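Local coordinates for protein excinuclease ABC, subunit A. (Deinococcus radiodurans, PDB 2VF7) that probably recognises and binds damaged DNA for excision repair, as a zinc-containing, ATP-hydrolysing UvrA-family member of the ABC superfamily, at residues 27-32 with 462-467; 39-44 with 449-454; 142-147 with 292-297; 157-162 with 282-287; 516-521 with 814-819. The protein carries 1 engineered substitution. One frame throughout, in Å; residues are numbered along the deposited sequence.

Contact 1: residues 27-32 with 462-467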
# COMPACT_ATOMS: atom_id res chain seq x y z
N LYS A 27 -27.59 8.03 -15.57
CA LYS A 27 -28.81 8.73 -15.17
C LYS A 27 -29.44 8.12 -13.93
O LYS A 27 -30.63 7.85 -13.93
CB LYS A 27 -29.84 8.69 -16.31
CG LYS A 27 -29.39 9.28 -17.65
CD LYS A 27 -29.37 10.77 -17.63
CE LYS A 27 -28.69 11.32 -18.87
NZ LYS A 27 -28.91 12.79 -18.95
N ASP A 28 -28.66 7.90 -12.88
CA ASP A 28 -29.25 7.35 -11.65
C ASP A 28 -29.93 6.03 -12.02
O ASP A 28 -31.14 5.88 -11.84
CB ASP A 28 -30.28 8.34 -11.09
CG ASP A 28 -30.53 8.17 -9.61
OD1 ASP A 28 -31.61 8.60 -9.14
OD2 ASP A 28 -29.65 7.65 -8.89
N ILE A 29 -29.14 5.09 -12.56
CA ILE A 29 -29.67 3.84 -13.14
C ILE A 29 -29.70 2.66 -12.15
O ILE A 29 -28.99 2.66 -11.12
CB ILE A 29 -28.88 3.40 -14.45
CG1 ILE A 29 -27.46 2.93 -14.14
CG2 ILE A 29 -28.83 4.51 -15.48
CD1 ILE A 29 -27.35 1.44 -13.84
N SER A 30 -30.54 1.67 -12.47
CA SER A 30 -30.53 0.37 -11.81
C SER A 30 -30.28 -0.69 -12.86
O SER A 30 -30.91 -0.68 -13.91
CB SER A 30 -31.88 0.09 -11.14
OG SER A 30 -32.13 1.00 -10.10
N VAL A 31 -29.36 -1.60 -12.58
CA VAL A 31 -29.11 -2.73 -13.46
C VAL A 31 -28.70 -3.95 -12.64
O VAL A 31 -28.19 -3.81 -11.54
CB VAL A 31 -28.06 -2.39 -14.58
CG1 VAL A 31 -26.67 -2.28 -14.02
CG2 VAL A 31 -28.09 -3.42 -15.67
N LYS A 32 -28.97 -5.13 -13.17
CA LYS A 32 -28.47 -6.38 -12.58
C LYS A 32 -27.67 -7.15 -13.63
O LYS A 32 -28.00 -7.12 -14.82
CB LYS A 32 -29.62 -7.24 -12.04
CG LYS A 32 -30.28 -8.11 -13.09
CD LYS A 32 -31.54 -8.83 -12.57
CE LYS A 32 -32.16 -9.71 -13.67
NZ LYS A 32 -33.14 -10.70 -13.14
N GLY A 462 -26.33 7.46 -21.30
CA GLY A 462 -26.26 7.18 -19.86
C GLY A 462 -27.43 6.42 -19.27
O GLY A 462 -27.61 6.41 -18.06
N GLU A 463 -28.24 5.79 -20.12
CA GLU A 463 -29.32 4.89 -19.65
C GLU A 463 -29.20 3.45 -20.16
O GLU A 463 -28.44 3.15 -21.07
CB GLU A 463 -30.71 5.48 -19.94
CG GLU A 463 -30.81 6.26 -21.20
CD GLU A 463 -31.86 7.36 -21.12
OE1 GLU A 463 -32.58 7.43 -20.10
OE2 GLU A 463 -31.95 8.16 -22.06
N ILE A 464 -29.94 2.55 -19.52
CA ILE A 464 -29.83 1.12 -19.81
C ILE A 464 -30.91 0.81 -20.79
O ILE A 464 -32.09 0.96 -20.49
CB ILE A 464 -29.98 0.23 -18.52
CG1 ILE A 464 -28.97 0.62 -17.42
CG2 ILE A 464 -29.91 -1.26 -18.84
CD1 ILE A 464 -27.53 0.71 -17.89
N LEU A 465 -30.51 0.40 -21.98
CA LEU A 465 -31.48 0.03 -23.00
C LEU A 465 -31.91 -1.41 -22.82
O LEU A 465 -33.08 -1.77 -23.06
CB LEU A 465 -30.89 0.24 -24.40
CG LEU A 465 -30.22 1.59 -24.66
CD1 LEU A 465 -29.98 1.77 -26.14
CD2 LEU A 465 -31.01 2.76 -24.08
N TYR A 466 -30.97 -2.24 -22.38
CA TYR A 466 -31.18 -3.67 -22.25
C TYR A 466 -30.21 -4.29 -21.24
O TYR A 466 -29.06 -3.91 -21.19
CB TYR A 466 -31.02 -4.34 -23.63
CG TYR A 466 -31.31 -5.83 -23.65
CD1 TYR A 466 -32.60 -6.30 -23.41
CD2 TYR A 466 -30.28 -6.76 -23.89
CE1 TYR A 466 -32.86 -7.64 -23.41
CE2 TYR A 466 -30.54 -8.11 -23.88
CZ TYR A 466 -31.85 -8.55 -23.65
OH TYR A 466 -32.17 -9.89 -23.63
N SER A 467 -30.71 -5.20 -20.41
CA SER A 467 -29.86 -6.11 -19.65
C SER A 467 -30.45 -7.52 -19.78
O SER A 467 -31.49 -7.81 -19.21
CB SER A 467 -29.76 -5.66 -18.18
OG SER A 467 -28.84 -6.44 -17.43

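Contact 2: residues 39-44 with 449-454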
# COMPACT_ATOMS: atom_id res chain seq x y z
N VAL A 39 -20.06 -11.21 -19.32
CA VAL A 39 -20.97 -10.07 -19.48
C VAL A 39 -20.28 -9.00 -20.31
O VAL A 39 -19.17 -8.56 -19.98
CB VAL A 39 -21.42 -9.45 -18.11
CG1 VAL A 39 -22.46 -8.36 -18.33
CG2 VAL A 39 -21.99 -10.49 -17.20
N VAL A 40 -20.93 -8.58 -21.40
CA VAL A 40 -20.37 -7.56 -22.29
C VAL A 40 -21.18 -6.27 -22.17
O VAL A 40 -22.39 -6.30 -22.18
CB VAL A 40 -20.31 -8.08 -23.77
CG1 VAL A 40 -19.80 -7.01 -24.70
CG2 VAL A 40 -19.38 -9.28 -23.87
N PHE A 41 -20.48 -5.16 -21.99
CA PHE A 41 -21.10 -3.84 -21.89
C PHE A 41 -20.95 -3.15 -23.23
O PHE A 41 -19.84 -3.01 -23.74
CB PHE A 41 -20.44 -3.03 -20.76
CG PHE A 41 -20.66 -3.62 -19.37
CD1 PHE A 41 -21.61 -3.10 -18.52
CD2 PHE A 41 -19.91 -4.73 -18.93
CE1 PHE A 41 -21.83 -3.65 -17.24
CE2 PHE A 41 -20.13 -5.30 -17.67
CZ PHE A 41 -21.09 -4.74 -16.82
N THR A 42 -22.08 -2.73 -23.81
CA THR A 42 -22.08 -2.23 -25.20
C THR A 42 -22.84 -0.91 -25.42
O THR A 42 -23.56 -0.44 -24.54
CB THR A 42 -22.55 -3.30 -26.21
OG1 THR A 42 -23.98 -3.40 -26.18
CG2 THR A 42 -21.94 -4.65 -25.90
N GLY A 43 -22.67 -0.33 -26.61
CA GLY A 43 -23.28 0.95 -26.93
C GLY A 43 -22.25 1.92 -27.49
O GLY A 43 -21.06 1.65 -27.42
N VAL A 44 -22.71 3.06 -28.03
CA VAL A 44 -21.81 4.02 -28.69
C VAL A 44 -20.79 4.56 -27.72
O VAL A 44 -20.90 4.37 -26.50
CB VAL A 44 -22.56 5.18 -29.43
CG1 VAL A 44 -23.44 4.64 -30.55
CG2 VAL A 44 -23.37 6.02 -28.47
N TRP A 449 -24.47 -12.67 -21.34
CA TRP A 449 -25.36 -11.58 -20.98
C TRP A 449 -24.79 -10.29 -21.59
O TRP A 449 -23.57 -10.17 -21.82
CB TRP A 449 -25.40 -11.48 -19.46
CG TRP A 449 -26.42 -10.56 -18.80
CD1 TRP A 449 -26.23 -9.26 -18.45
CD2 TRP A 449 -27.73 -10.91 -18.32
NE1 TRP A 449 -27.34 -8.76 -17.83
CE2 TRP A 449 -28.28 -9.76 -17.73
CE3 TRP A 449 -28.50 -12.08 -18.36
CZ2 TRP A 449 -29.56 -9.73 -17.18
CZ3 TRP A 449 -29.78 -12.05 -17.82
CH2 TRP A 449 -30.30 -10.88 -17.25
N LEU A 450 -25.66 -9.31 -21.85
CA LEU A 450 -25.17 -8.03 -22.32
C LEU A 450 -25.92 -6.83 -21.75
O LEU A 450 -27.12 -6.87 -21.55
CB LEU A 450 -25.08 -8.00 -23.85
CG LEU A 450 -26.12 -7.37 -24.75
CD1 LEU A 450 -26.05 -5.84 -24.70
CD2 LEU A 450 -25.86 -7.87 -26.16
N VAL A 451 -25.18 -5.76 -21.48
CA VAL A 451 -25.74 -4.50 -21.00
C VAL A 451 -25.52 -3.39 -22.05
O VAL A 451 -24.38 -2.95 -22.25
CB VAL A 451 -25.09 -4.07 -19.67
CG1 VAL A 451 -25.87 -2.93 -19.05
CG2 VAL A 451 -24.97 -5.26 -18.69
N ASP A 452 -26.60 -2.96 -22.70
CA ASP A 452 -26.52 -1.91 -23.72
C ASP A 452 -26.90 -0.56 -23.13
O ASP A 452 -28.00 -0.37 -22.60
CB ASP A 452 -27.40 -2.23 -24.95
CG ASP A 452 -26.94 -1.49 -26.22
OD1 ASP A 452 -27.78 -0.80 -26.85
OD2 ASP A 452 -25.75 -1.60 -26.59
N VAL A 453 -25.96 0.37 -23.24
CA VAL A 453 -26.02 1.66 -22.57
C VAL A 453 -26.33 2.83 -23.54
O VAL A 453 -25.76 2.92 -24.63
CB VAL A 453 -24.71 1.94 -21.77
CG1 VAL A 453 -24.71 3.32 -21.18
CG2 VAL A 453 -24.51 0.93 -20.65
N GLY A 454 -27.28 3.67 -23.11
CA GLY A 454 -27.57 4.99 -23.66
C GLY A 454 -28.14 4.93 -25.05
O GLY A 454 -27.76 4.04 -25.84
O HOH W 1 -25.30 3.19 -27.48

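Contact 3: residues 142-147 with 292-297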
# COMPACT_ATOMS: atom_id res chain seq x y z
N PHE A 142 21.04 -14.92 -11.39
CA PHE A 142 20.82 -14.87 -12.83
C PHE A 142 19.97 -13.64 -13.20
O PHE A 142 19.40 -13.56 -14.29
CB PHE A 142 20.13 -16.16 -13.30
CG PHE A 142 21.05 -17.34 -13.40
CD1 PHE A 142 21.27 -18.17 -12.31
CD2 PHE A 142 21.70 -17.63 -14.60
CE1 PHE A 142 22.12 -19.26 -12.40
CE2 PHE A 142 22.56 -18.72 -14.70
CZ PHE A 142 22.77 -19.53 -13.60
N SER A 143 19.91 -12.68 -12.27
CA SER A 143 19.16 -11.44 -12.45
C SER A 143 20.07 -10.23 -12.28
O SER A 143 20.85 -10.16 -11.34
CB SER A 143 18.01 -11.37 -11.43
OG SER A 143 17.20 -10.23 -11.65
N PRO A 144 19.99 -9.26 -13.22
CA PRO A 144 20.78 -8.03 -13.14
C PRO A 144 20.37 -7.06 -12.02
O PRO A 144 21.07 -6.07 -11.79
CB PRO A 144 20.53 -7.37 -14.51
CG PRO A 144 19.95 -8.47 -15.38
CD PRO A 144 19.16 -9.30 -14.43
N ASN A 145 19.26 -7.33 -11.35
CA ASN A 145 18.73 -6.43 -10.32
C ASN A 145 19.19 -6.76 -8.88
O ASN A 145 18.96 -5.98 -7.95
CB ASN A 145 17.19 -6.40 -10.38
CG ASN A 145 16.67 -6.30 -11.81
OD1 ASN A 145 16.94 -5.33 -12.52
ND2 ASN A 145 15.91 -7.30 -12.23
N THR A 146 19.84 -7.91 -8.72
CA THR A 146 20.36 -8.37 -7.44
C THR A 146 21.89 -8.22 -7.39
O THR A 146 22.55 -8.34 -8.43
CB THR A 146 20.00 -9.85 -7.19
OG1 THR A 146 20.47 -10.64 -8.28
CG2 THR A 146 18.49 -10.04 -7.05
N PRO A 147 22.46 -7.96 -6.19
CA PRO A 147 23.92 -7.84 -6.04
C PRO A 147 24.63 -9.18 -6.19
O PRO A 147 25.85 -9.22 -6.37
CB PRO A 147 24.09 -7.32 -4.60
CG PRO A 147 22.72 -6.85 -4.18
CD PRO A 147 21.77 -7.74 -4.90
N GLY A 292 27.42 -6.14 -23.42
CA GLY A 292 26.02 -6.06 -23.83
C GLY A 292 25.11 -6.70 -22.80
O GLY A 292 24.16 -6.08 -22.34
N LYS A 293 25.41 -7.95 -22.45
CA LYS A 293 24.76 -8.67 -21.34
C LYS A 293 24.96 -7.80 -20.10
O LYS A 293 25.64 -6.77 -20.19
CB LYS A 293 25.39 -10.06 -21.14
CG LYS A 293 26.19 -10.60 -22.34
CD LYS A 293 25.54 -11.79 -23.02
CE LYS A 293 26.31 -12.19 -24.28
NZ LYS A 293 26.29 -13.67 -24.57
N ARG A 294 24.39 -8.18 -18.96
CA ARG A 294 24.40 -7.27 -17.80
C ARG A 294 24.86 -7.87 -16.46
O ARG A 294 24.77 -7.22 -15.42
CB ARG A 294 23.01 -6.61 -17.64
CG ARG A 294 22.54 -5.81 -18.87
CD ARG A 294 21.35 -4.90 -18.53
NE ARG A 294 20.05 -5.56 -18.65
CZ ARG A 294 19.01 -5.34 -17.84
NH1 ARG A 294 19.12 -4.50 -16.81
NH2 ARG A 294 17.86 -5.97 -18.03
N LEU A 295 25.38 -9.11 -16.50
CA LEU A 295 25.69 -9.87 -15.27
C LEU A 295 27.12 -10.39 -15.11
O LEU A 295 27.97 -10.20 -15.99
CB LEU A 295 24.67 -11.01 -15.06
CG LEU A 295 23.60 -11.35 -16.09
CD1 LEU A 295 24.18 -12.03 -17.31
CD2 LEU A 295 22.56 -12.23 -15.43
N ARG A 296 27.37 -11.04 -13.96
CA ARG A 296 28.66 -11.69 -13.69
C ARG A 296 28.97 -12.70 -14.77
O ARG A 296 28.06 -13.34 -15.31
CB ARG A 296 28.69 -12.33 -12.29
CG ARG A 296 29.31 -11.41 -11.22
CD ARG A 296 29.43 -12.07 -9.84
NE ARG A 296 29.60 -11.08 -8.77
CZ ARG A 296 28.61 -10.35 -8.26
NH1 ARG A 296 27.38 -10.48 -8.71
NH2 ARG A 296 28.85 -9.47 -7.29
N GLN A 297 30.25 -12.83 -15.12
CA GLN A 297 30.66 -13.66 -16.25
C GLN A 297 30.65 -15.14 -15.87
O GLN A 297 30.93 -16.01 -16.69
CB GLN A 297 32.03 -13.24 -16.79
CG GLN A 297 32.28 -13.60 -18.26
CD GLN A 297 33.33 -12.70 -18.91
OE1 GLN A 297 33.30 -11.47 -18.75
NE2 GLN A 297 34.26 -13.30 -19.65

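Contact 4: residues 157-162 with 282-287. With ZN (zinc ion), chain F.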
# COMPACT_ATOMS: atom_id res chain seq x y z
N LEU A 157 23.62 -2.58 -15.53
CA LEU A 157 23.11 -1.61 -16.53
C LEU A 157 23.56 -1.93 -17.96
O LEU A 157 22.91 -1.50 -18.92
CB LEU A 157 23.49 -0.17 -16.17
CG LEU A 157 22.90 0.52 -14.94
CD1 LEU A 157 23.30 1.98 -14.95
CD2 LEU A 157 21.37 0.41 -14.85
N GLY A 158 24.66 -2.67 -18.10
CA GLY A 158 25.17 -3.06 -19.41
C GLY A 158 25.99 -1.97 -20.09
O GLY A 158 26.67 -2.24 -21.08
N ARG A 159 25.91 -0.75 -19.56
CA ARG A 159 26.65 0.41 -20.05
C ARG A 159 27.45 1.05 -18.91
O ARG A 159 27.02 1.08 -17.75
CB ARG A 159 25.69 1.47 -20.63
CG ARG A 159 24.76 1.01 -21.75
CD ARG A 159 25.45 0.99 -23.11
NE ARG A 159 25.63 2.34 -23.65
CZ ARG A 159 26.14 2.60 -24.86
NH1 ARG A 159 26.51 1.62 -25.66
NH2 ARG A 159 26.27 3.85 -25.26
N VAL A 160 28.61 1.60 -19.27
CA VAL A 160 29.51 2.27 -18.31
C VAL A 160 29.51 3.78 -18.55
O VAL A 160 29.73 4.23 -19.68
CB VAL A 160 30.94 1.65 -18.37
CG1 VAL A 160 32.01 2.65 -17.95
CG2 VAL A 160 31.00 0.39 -17.53
N TYR A 161 29.27 4.56 -17.48
CA TYR A 161 29.03 6.00 -17.59
C TYR A 161 30.11 6.90 -16.96
O TYR A 161 30.42 6.81 -15.77
CB TYR A 161 27.65 6.36 -17.01
CG TYR A 161 26.48 5.82 -17.81
CD1 TYR A 161 25.83 4.64 -17.42
CD2 TYR A 161 26.03 6.47 -18.95
CE1 TYR A 161 24.77 4.13 -18.15
CE2 TYR A 161 24.96 5.97 -19.70
CZ TYR A 161 24.34 4.80 -19.29
OH TYR A 161 23.29 4.30 -20.02
N THR A 162 30.69 7.78 -17.78
CA THR A 162 31.70 8.70 -17.30
C THR A 162 31.34 10.17 -17.52
O THR A 162 30.29 10.50 -18.09
CB THR A 162 33.11 8.42 -17.89
OG1 THR A 162 32.99 7.98 -19.24
CG2 THR A 162 33.83 7.36 -17.07
N MET A 282 27.01 13.65 -19.94
CA MET A 282 27.64 12.36 -19.70
C MET A 282 28.18 11.76 -20.98
O MET A 282 27.83 12.20 -22.08
CB MET A 282 26.64 11.40 -19.08
CG MET A 282 26.67 11.36 -17.56
SD MET A 282 25.50 10.14 -16.90
CE MET A 282 24.02 11.11 -16.98
N ILE A 283 29.03 10.76 -20.84
CA ILE A 283 29.50 10.00 -22.00
C ILE A 283 29.18 8.51 -21.79
O ILE A 283 29.35 7.97 -20.70
CB ILE A 283 31.00 10.30 -22.34
CG1 ILE A 283 31.87 10.34 -21.08
CG2 ILE A 283 31.12 11.66 -23.05
CD1 ILE A 283 33.36 10.54 -21.35
N SER A 284 28.67 7.85 -22.84
CA SER A 284 28.15 6.48 -22.72
C SER A 284 28.94 5.46 -23.54
O SER A 284 29.28 5.70 -24.71
CB SER A 284 26.66 6.41 -23.08
OG SER A 284 26.12 5.13 -22.81
N GLU A 285 29.22 4.33 -22.90
CA GLU A 285 30.04 3.27 -23.47
C GLU A 285 29.50 1.92 -23.01
O GLU A 285 28.91 1.81 -21.94
CB GLU A 285 31.49 3.43 -23.00
CG GLU A 285 32.49 2.50 -23.65
CD GLU A 285 32.86 2.93 -25.06
OE1 GLU A 285 32.63 2.14 -26.01
OE2 GLU A 285 33.37 4.05 -25.21
N GLU A 286 29.69 0.90 -23.83
CA GLU A 286 29.29 -0.45 -23.45
C GLU A 286 30.24 -1.01 -22.39
O GLU A 286 31.47 -0.93 -22.54
CB GLU A 286 29.21 -1.38 -24.67
CG GLU A 286 28.52 -0.78 -25.89
CD GLU A 286 29.49 -0.07 -26.84
OE1 GLU A 286 30.30 -0.76 -27.51
OE2 GLU A 286 29.43 1.18 -26.93
N CYS A 287 29.66 -1.57 -21.33
CA CYS A 287 30.39 -2.32 -20.31
C CYS A 287 31.31 -3.34 -20.98
O CYS A 287 30.87 -4.02 -21.90
CB CYS A 287 29.40 -3.06 -19.42
SG CYS A 287 30.15 -3.97 -18.11
ZN ZN F . 28.68 -4.99 -17.01
O HOH W 2 23.49 4.49 -22.70

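Contact 5: residues 516-521 with 814-819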
# COMPACT_ATOMS: atom_id res chain seq x y z
N LEU A 516 12.24 -6.04 -48.07
CA LEU A 516 10.89 -6.02 -48.61
C LEU A 516 10.62 -4.73 -49.38
O LEU A 516 10.88 -3.65 -48.88
CB LEU A 516 9.87 -6.15 -47.47
CG LEU A 516 8.40 -5.82 -47.75
CD1 LEU A 516 7.72 -6.97 -48.48
CD2 LEU A 516 7.65 -5.50 -46.46
N ASP A 517 10.10 -4.88 -50.60
CA ASP A 517 9.71 -3.75 -51.47
C ASP A 517 8.18 -3.66 -51.59
O ASP A 517 7.52 -4.64 -51.95
CB ASP A 517 10.33 -3.90 -52.86
CG ASP A 517 11.83 -4.22 -52.83
OD1 ASP A 517 12.35 -4.71 -53.86
OD2 ASP A 517 12.49 -4.00 -51.80
N VAL A 518 7.64 -2.47 -51.34
CA VAL A 518 6.19 -2.26 -51.26
C VAL A 518 5.78 -0.92 -51.92
O VAL A 518 6.56 0.04 -51.92
CB VAL A 518 5.70 -2.37 -49.79
CG1 VAL A 518 6.04 -1.13 -49.01
CG2 VAL A 518 4.21 -2.65 -49.71
N ARG A 519 4.57 -0.87 -52.48
CA ARG A 519 4.07 0.35 -53.12
C ARG A 519 2.80 0.88 -52.48
O ARG A 519 1.87 0.13 -52.21
CB ARG A 519 3.83 0.13 -54.62
CG ARG A 519 5.04 -0.36 -55.40
CD ARG A 519 5.24 0.44 -56.68
NE ARG A 519 4.26 0.13 -57.72
CZ ARG A 519 4.16 0.79 -58.88
NH1 ARG A 519 4.97 1.81 -59.15
NH2 ARG A 519 3.24 0.43 -59.77
N PHE A 520 2.76 2.19 -52.23
CA PHE A 520 1.55 2.84 -51.71
C PHE A 520 1.04 3.85 -52.75
O PHE A 520 1.78 4.74 -53.11
CB PHE A 520 1.82 3.59 -50.40
CG PHE A 520 2.43 2.75 -49.30
CD1 PHE A 520 3.82 2.73 -49.11
CD2 PHE A 520 1.62 2.03 -48.41
CE1 PHE A 520 4.40 1.97 -48.08
CE2 PHE A 520 2.19 1.28 -47.37
CZ PHE A 520 3.58 1.24 -47.21
N PRO A 521 -0.22 3.72 -53.19
CA PRO A 521 -0.82 4.64 -54.16
C PRO A 521 -1.13 5.99 -53.52
O PRO A 521 -1.38 6.04 -52.32
CB PRO A 521 -2.13 3.95 -54.54
CG PRO A 521 -2.49 3.18 -53.33
CD PRO A 521 -1.19 2.68 -52.77
N GLY A 814 5.78 -11.20 -42.43
CA GLY A 814 6.74 -10.21 -42.97
C GLY A 814 6.76 -10.06 -44.48
O GLY A 814 7.56 -9.28 -45.03
N ARG A 815 5.89 -10.80 -45.15
CA ARG A 815 5.82 -10.81 -46.61
C ARG A 815 4.63 -9.97 -47.04
O ARG A 815 3.63 -9.91 -46.34
CB ARG A 815 5.61 -12.24 -47.13
CG ARG A 815 6.85 -13.13 -47.22
CD ARG A 815 6.48 -14.59 -47.67
NE ARG A 815 5.23 -14.70 -48.44
CZ ARG A 815 5.06 -14.29 -49.71
NH1 ARG A 815 6.06 -13.73 -50.38
NH2 ARG A 815 3.87 -14.43 -50.30
N LEU A 816 4.74 -9.33 -48.20
CA LEU A 816 3.57 -8.76 -48.84
C LEU A 816 2.83 -9.95 -49.41
O LEU A 816 3.37 -10.65 -50.25
CB LEU A 816 3.97 -7.76 -49.93
CG LEU A 816 2.84 -7.05 -50.68
CD1 LEU A 816 1.92 -6.32 -49.73
CD2 LEU A 816 3.38 -6.08 -51.70
N VAL A 817 1.62 -10.22 -48.93
CA VAL A 817 0.94 -11.46 -49.34
C VAL A 817 -0.28 -11.26 -50.25
O VAL A 817 -0.78 -12.22 -50.84
CB VAL A 817 0.66 -12.42 -48.14
CG1 VAL A 817 -0.73 -12.23 -47.59
CG2 VAL A 817 0.87 -13.85 -48.57
N ALA A 818 -0.74 -10.02 -50.34
CA ALA A 818 -1.76 -9.63 -51.31
C ALA A 818 -1.83 -8.13 -51.32
O ALA A 818 -1.55 -7.49 -50.30
CB ALA A 818 -3.11 -10.22 -50.96
N GLN A 819 -2.21 -7.58 -52.47
CA GLN A 819 -2.41 -6.14 -52.66
C GLN A 819 -3.41 -5.91 -53.81
O GLN A 819 -3.46 -6.71 -54.74
CB GLN A 819 -1.08 -5.43 -52.90
CG GLN A 819 -0.37 -5.78 -54.22
CD GLN A 819 1.08 -5.31 -54.26
OE1 GLN A 819 1.42 -4.24 -53.76
NE2 GLN A 819 1.93 -6.13 -54.86

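Contact 1: residues 27-32 with 462-467
S467 holds OG opposite its own backbone N (chi1 -174°), which carries the hydroxyl up to K32 O, and I464 turns CG1 to the side of its backbone N (chi1 -56°), laying that carbon against I29. This is the meeting of two layers in an ABC-type nucleotide-binding fold: strand 29-34, at the edge of the antiparallel sheet, packs across strand 464-468, at the edge of the mixed core sheet. S467 OG donates to K32 O over 2.8 Å, nearly along the C=O axis, and is also hydrogen-bonded to W449 NE1. V31 CG2 lies beside the same hydroxyl, 3.6 Å from OG. With an alanine here, K32 O and the indole N-H of W449 would probably both lose the hydroxyl that joins them. The middle of the contact is greasy. I29 and I464 cross at about a right angle, with I29 CD1 4.0 Å from I464 CG1, and V31 CB comes to 4.2 Å from that same I464 CG1. V31 also reaches V451 of the core sheet. At the far end, close to G48 and S47 of the ADP-binding loop, K27 N donates to G462 O at 3.0 Å. The K27 side chain begins over G462, then bends away at chi2 to put NZ on E459 O. The G462 carbonyl has an apolar neighbour as well: I29 CG2 sits 3.4 Å from its O.

Contact 2: residues 39-44 with 449-454
Four backbone hydrogen bonds tie V40 and T42 to W449, V451 and V453 in parallel register, the straightest being T42 N to V451 O (2.8 Å, 173° at the hydrogen). The polar side-chain link is T42 OG1 donating to D452 OD2 at 2.6 Å, on the anti side of the carboxylate and 18° out of its plane. T481 bonds the same oxygen, and S479 holds OD1. An alanine in place of D452 is likely to leave T42 OG1 without its acceptor and the S479 and T481 hydroxyls without their shared carboxylate. These are inner strands of the ABC ATPase core sheet, and G43, just after the first, opens the P-loop (Walker A), its O taking a bond from K49 NZ. The apolar contacts lie on the V39, F41, W449 and V451 face. V451 CG2 makes an off-centre CH-pi contact 4.3 Å from the F41 ring centroid, and V39 CG1 meets the indole edge at W449 CD1, 3.9 Å away. Water 1 accepts from V44 N and donates to V453 O.

Contact 3: residues 142-147 with 292-297
P144, the residue most covered here, sets its ring over the guanidinium of R294, with CG 4.1 Å above the plane and over its centre. The two segments are irregular loops beside a four-cysteine zinc site, and P144 belongs to a type I beta turn running from S143 to T146. R294 reaches the proline by bending at chi3 (-87°), which lays the flat group beneath the ring; R294 NH1, 3.9 Å from P144 CB, also donates to G156 O. That bond helps fix the rotation of the guanidinium, close to the zinc ligands C154 and C290. L295 points its CD2 at the backbone just before the turn, 3.6 Å from F142 O, while its side chain also packs on I309 of helix 309-314. R296 runs out extended and grips a single acceptor end-on with both terminal nitrogens. R296 NH2 meets P147 O at 3.1 Å nearly in line with the C=O, whereas R296 NH1, at the same 3.1 Å, comes in from 42° out of the carbonyl plane.

Contact 4: residues 157-162 with 282-287
V160 and T162 knit their backbones to E285 and I283, and this ladder is the tight part of the contact: V160 N reaches E285 O at 2.7 Å, and I283 N meets T162 O at 3.0 Å. Near the metal, C287 N donates to G158 O and V160 CG2 rests on C287 CB. The side carrying R159, Y161 and S284 is looser and wetter. R159 bends at chi2 and chi3 (-81° and -75°), folding its guanidinium flat over the E285 carbonyl carbon, 3.8 Å from the plane. From there R159 NH2 donates to S284 OG at 2.8 Å and R159 NH1 forms a salt bridge with E286 OE2 at 3.2 Å. Water 2 joins Y161 OH and S284 OG. Beyond them M282 SD makes an oblique Met-aromatic contact, 5.1 Å from the Y161 ring centroid, and helix 258-268 offers F266 to both. The whole is a two-stranded antiparallel ribbon leading into a Cys4 zinc site: C287 SG binds zinc at 2.1 Å, and C151, C154 and C290 complete it.

Contact 5: residues 516-521 with 814-819
L816 can be followed outward from its backbone toward L516 and V518, its main partners across the contact. L816 CB is the first atom to touch, 4.1 Å from L516 CD1; that methyl also lies 3.8 Å from L816 N, against the start of the side chain. CG stands opposite the backbone N (chi1 -179°), which sends the branch on past L516 toward V518. Of the two methyls, L816 CD2 comes to 4.1 Å from V518 CG2, and L816 CD1 is 4.3 Å from V518 CG2, which places the fork of the leucine over a single valine methyl. L816 CD2 also looks at the backbone of the neighbouring residue, 4.4 Å from D517 O. L516 and V518 each cross L816 at about a right angle. The other L516 methyl, CD2, lies 4.0 Å from G814 O, close to N512 of the second ADP site. In the second ABC ATPase unit this joins strand 516-521 of the antiparallel layer to strand 816-820 at the edge of the mixed core sheet; the axes of segments 516-521 and 816-819 approach to 9.3 Å. L539 of helix 536-551 covers L516 and V518, and L816 also packs on I805. With methyls doing nearly all the touching, this contact rests on dispersion and the burial of apolar surface, without a directional bond between the segments.

How the contacts relate
Contacts 1 and 2 lie 10 Å apart between centres and share a mixed sheet: strands 449-453 and 464-468 are antiparallel neighbours, and strands 29-34 and 38-42 follow each other in the chain. Contacts 3 and 4 fall in sequence between the halves of that first nucleotide-binding unit, contact 4 within contact 3, yet their centres sit 49 to 58 Å from those of contacts 1 and 2, across the chain's centre. Their own centres are 15 Å apart, joined by R294 packing on L157 and G158 beside one zinc ion. Contact 5 comes later, in a second ABC unit with the same strand order, where it corresponds to contact 1. The chain thus carries two ADP sites, with a zinc-bearing insertion splitting the first ATPase unit.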